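Local coordinates for protein branched-chain alpha-ketoacid decarboxylase (Lactococcus lactis, PDB 2VBF) that probably decarboxylates branched-chain and aromatic alpha-keto acids to aldehydes, using thiamine diphosphate and one magnesium ion per subunit, at residues K256-T261 and K290-S295. Numbering follows the deposited sequence.
Sequences KLPITT and KNFVES
Pro258 touches Phe292 and Thr260 touches Val293 where strand 259-261 meets helix 287-295 in the Rossmann-like alpha/beta central domain of this thiamine diphosphate enzyme, away from the cofactor site. Strand 259-261 lies between strands 231-235 and 276-279, parallel to both, and the helix packs on one side of this part of the sheet. Just before the strand, the pyrrolidine of Pro258 presents CB and CG to the far end of the Phe292 ring. CB lies 3.6 Å from Phe292 CE2, and CG comes within 3.7 Å of Phe292 CZ. The two side chains cross at about a right angle, and Pro258 CB approaches the ring obliquely. Phe292 reaches this far because its CG is anti to the backbone N (chi1 -167°), which carries the ring out from the helix to Pro258. Leu277 also touches the Phe292 side chain, and Lys230 makes a cation-pi contact with the ring. With an alanine at Phe292, Pro258 would probably lose its apolar partner across this junction and Lys230 its pi partner. Ile259 points away from the helix, and its side chain touches Val248 and Val252 of helix 245-255, so successive strand residues serve the two sides of the sheet. Thr260 faces the helix again. Its hydroxyl is hydrogen-bonded to the carbonyl oxygen of Gly278, while the methyl branch is the part that meets the helix. On the helix, Val293 holds CG2, the branch anti to its carbonyl carbon and beside its backbone N, against the threonine methyl; Leu318 packs against the same valine side chain. No hydrogen bond joins the two segments, and this second touch is a looser one between methyls, Thr260 CG2 to Val293 CG2 at 4.0 Å.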
ATOM      1  N   LYS A 256      25.992  24.340 -27.988  1.00 18.62           N
ATOM      2  CA  LYS A 256      26.877  24.673 -26.859  1.00 19.32           C
ATOM      3  C   LYS A 256      26.192  25.498 -25.770  1.00 17.03           C
ATOM      4  O   LYS A 256      26.866  26.105 -24.942  1.00 16.62           O
ATOM      5  CB  LYS A 256      28.156  25.387 -27.338  1.00 20.84           C
ATOM      6  CG  LYS A 256      28.834  24.680 -28.489  1.00 23.68           C
ATOM      7  CD  LYS A 256      30.203  25.281 -28.776  1.00 24.21           C
ATOM      8  CE  LYS A 256      30.867  24.605 -29.990  1.00 26.07           C
ATOM      9  NZ  LYS A 256      30.006  24.696 -31.209  1.00 29.96           N
ATOM     10  N   LEU A 257      24.858  25.494 -25.759  1.00 14.98           N
ATOM     11  CA  LEU A 257      24.102  26.342 -24.829  1.00 15.31           C
ATOM     12  C   LEU A 257      24.317  25.884 -23.396  1.00 15.11           C
ATOM     13  O   LEU A 257      24.311  24.680 -23.132  1.00 16.36           O
ATOM     14  CB  LEU A 257      22.606  26.313 -25.150  1.00 15.70           C
ATOM     15  CG  LEU A 257      22.157  27.078 -26.400  1.00 16.14           C
ATOM     16  CD1 LEU A 257      20.777  26.608 -26.852  1.00 16.21           C
ATOM     17  CD2 LEU A 257      22.171  28.596 -26.140  1.00 16.66           C
ATOM     18  N   PRO A 258      24.511  26.835 -22.456  1.00 14.07           N
ATOM     19  CA  PRO A 258      24.547  26.461 -21.040  1.00 13.91           C
ATOM     20  C   PRO A 258      23.239  25.784 -20.627  1.00 13.88           C
ATOM     21  O   PRO A 258      22.165  26.192 -21.077  1.00 12.59           O
ATOM     22  CB  PRO A 258      24.720  27.808 -20.316  1.00 13.70           C
ATOM     23  CG  PRO A 258      25.287  28.723 -21.350  1.00 13.87           C
ATOM     24  CD  PRO A 258      24.711  28.281 -22.646  1.00 14.73           C
ATOM     25  N   ILE A 259      23.349  24.736 -19.816  1.00 13.54           N
ATOM     26  CA  ILE A 259      22.169  24.003 -19.350  1.00 13.65           C
ATOM     27  C   ILE A 259      22.304  23.542 -17.901  1.00 12.59           C
ATOM     28  O   ILE A 259      23.378  23.141 -17.439  1.00 13.14           O
ATOM     29  CB  ILE A 259      21.830  22.783 -20.268  1.00 14.32           C
ATOM     30  CG1 ILE A 259      20.543  22.073 -19.793  1.00 16.96           C
ATOM     31  CG2 ILE A 259      22.993  21.787 -20.319  1.00 12.49           C
ATOM     32  CD1 ILE A 259      19.841  21.272 -20.862  1.00 15.19           C
ATOM     33  N   THR A 260      21.177  23.629 -17.203  1.00 14.12           N
ATOM     34  CA  THR A 260      21.033  23.131 -15.851  1.00 12.63           C
ATOM     35  C   THR A 260      19.738  22.312 -15.790  1.00 13.23           C
ATOM     36  O   THR A 260      18.916  22.379 -16.701  1.00 12.62           O
ATOM     37  CB  THR A 260      21.030  24.310 -14.835  1.00 12.29           C
ATOM     38  OG1 THR A 260      21.004  23.808 -13.496  1.00 14.59           O
ATOM     39  CG2 THR A 260      19.866  25.278 -15.072  1.00 10.46           C
ATOM     40  N   THR A 261      19.606  21.493 -14.752  1.00 12.90           N
ATOM     41  CA  THR A 261      18.335  20.872 -14.398  1.00 12.46           C
ATOM     42  C   THR A 261      18.086  21.105 -12.916  1.00 12.45           C
ATOM     43  O   THR A 261      19.007  21.406 -12.146  1.00 13.08           O
ATOM     44  CB  THR A 261      18.295  19.339 -14.685  1.00 12.63           C
ATOM     45  OG1 THR A 261      19.041  18.630 -13.686  1.00 12.11           O
ATOM     46  CG2 THR A 261      18.861  19.018 -16.070  1.00 12.52           C
ATOM     47  N   LYS A 290      24.367  29.367  -9.342  1.00 19.62           N
ATOM     48  CA  LYS A 290      23.310  30.292  -8.952  1.00 20.01           C
ATOM     49  C   LYS A 290      23.436  31.635  -9.668  1.00 17.95           C
ATOM     50  O   LYS A 290      22.503  32.112 -10.291  1.00 14.23           O
ATOM     51  CB  LYS A 290      23.374  30.518  -7.449  1.00 21.08           C
ATOM     52  CG  LYS A 290      22.170  31.215  -6.893  1.00 23.33           C
ATOM     53  CD  LYS A 290      22.092  31.004  -5.391  1.00 25.63           C
ATOM     54  CE  LYS A 290      22.752  32.108  -4.587  1.00 29.15           C
ATOM     55  NZ  LYS A 290      23.820  32.842  -5.296  1.00 32.99           N
ATOM     56  N   ASN A 291      24.618  32.225  -9.602  1.00 19.07           N
ATOM     57  CA  ASN A 291      24.854  33.506 -10.245  1.00 18.63           C
ATOM     58  C   ASN A 291      24.658  33.477 -11.764  1.00 17.18           C
ATOM     59  O   ASN A 291      24.137  34.434 -12.337  1.00 17.75           O
ATOM     60  CB  ASN A 291      26.269  33.987  -9.935  1.00 19.26           C
ATOM     61  CG  ASN A 291      26.460  34.361  -8.471  1.00 20.54           C
ATOM     62  OD1 ASN A 291      25.491  34.580  -7.729  1.00 20.98           O
ATOM     63  ND2 ASN A 291      27.721  34.440  -8.051  1.00 20.76           N
ATOM     64  N   PHE A 292      25.072  32.380 -12.400  1.00 16.36           N
ATOM     65  CA  PHE A 292      24.977  32.236 -13.840  1.00 17.86           C
ATOM     66  C   PHE A 292      23.511  32.169 -14.252  1.00 16.42           C
ATOM     67  O   PHE A 292      23.043  32.957 -15.089  1.00 17.80           O
ATOM     68  CB  PHE A 292      25.723  30.973 -14.308  1.00 17.46           C
ATOM     69  CG  PHE A 292      25.941  30.914 -15.800  1.00 17.74           C
ATOM     70  CD1 PHE A 292      27.193  31.177 -16.341  1.00 19.06           C
ATOM     71  CD2 PHE A 292      24.899  30.590 -16.665  1.00 17.57           C
ATOM     72  CE1 PHE A 292      27.402  31.130 -17.710  1.00 17.65           C
ATOM     73  CE2 PHE A 292      25.096  30.561 -18.042  1.00 17.57           C
ATOM     74  CZ  PHE A 292      26.361  30.827 -18.567  1.00 19.22           C
ATOM     75  N   VAL A 293      22.785  31.226 -13.656  1.00 17.08           N
ATOM     76  CA  VAL A 293      21.371  31.027 -13.978  1.00 16.64           C
ATOM     77  C   VAL A 293      20.554  32.296 -13.760  1.00 16.26           C
ATOM     78  O   VAL A 293      19.762  32.668 -14.611  1.00 16.40           O
ATOM     79  CB  VAL A 293      20.741  29.884 -13.156  1.00 15.68           C
ATOM     80  CG1 VAL A 293      19.218  29.788 -13.447  1.00 16.49           C
ATOM     81  CG2 VAL A 293      21.443  28.568 -13.460  1.00 15.84           C
ATOM     82  N   GLU A 294      20.775  32.958 -12.630  1.00 16.46           N
ATOM     83  CA  GLU A 294      19.978  34.119 -12.222  1.00 18.10           C
ATOM     84  C   GLU A 294      20.396  35.440 -12.892  1.00 18.15           C
ATOM     85  O   GLU A 294      19.698  36.458 -12.760  1.00 20.37           O
ATOM     86  CB  GLU A 294      19.998  34.239 -10.691  1.00 17.49           C
ATOM     87  CG  GLU A 294      19.405  32.993 -10.016  1.00 17.57           C
ATOM     88  CD  GLU A 294      19.421  33.029  -8.499  1.00 18.89           C
ATOM     89  OE1 GLU A 294      19.962  33.998  -7.910  1.00 18.69           O
ATOM     90  OE2 GLU A 294      18.880  32.077  -7.898  1.00 17.22           O
ATOM     91  N   SER A 295      21.527  35.428 -13.597  1.00 18.85           N
ATOM     92  CA  SER A 295      21.952  36.571 -14.429  1.00 18.99           C
ATOM     93  C   SER A 295      21.755  36.348 -15.947  1.00 18.29           C
ATOM     94  O   SER A 295      21.998  37.263 -16.750  1.00 19.26           O
ATOM     95  CB  SER A 295      23.417  36.911 -14.141  1.00 17.82           C
ATOM     96  OG  SER A 295      24.296  35.907 -14.610  1.00 19.55           O
TER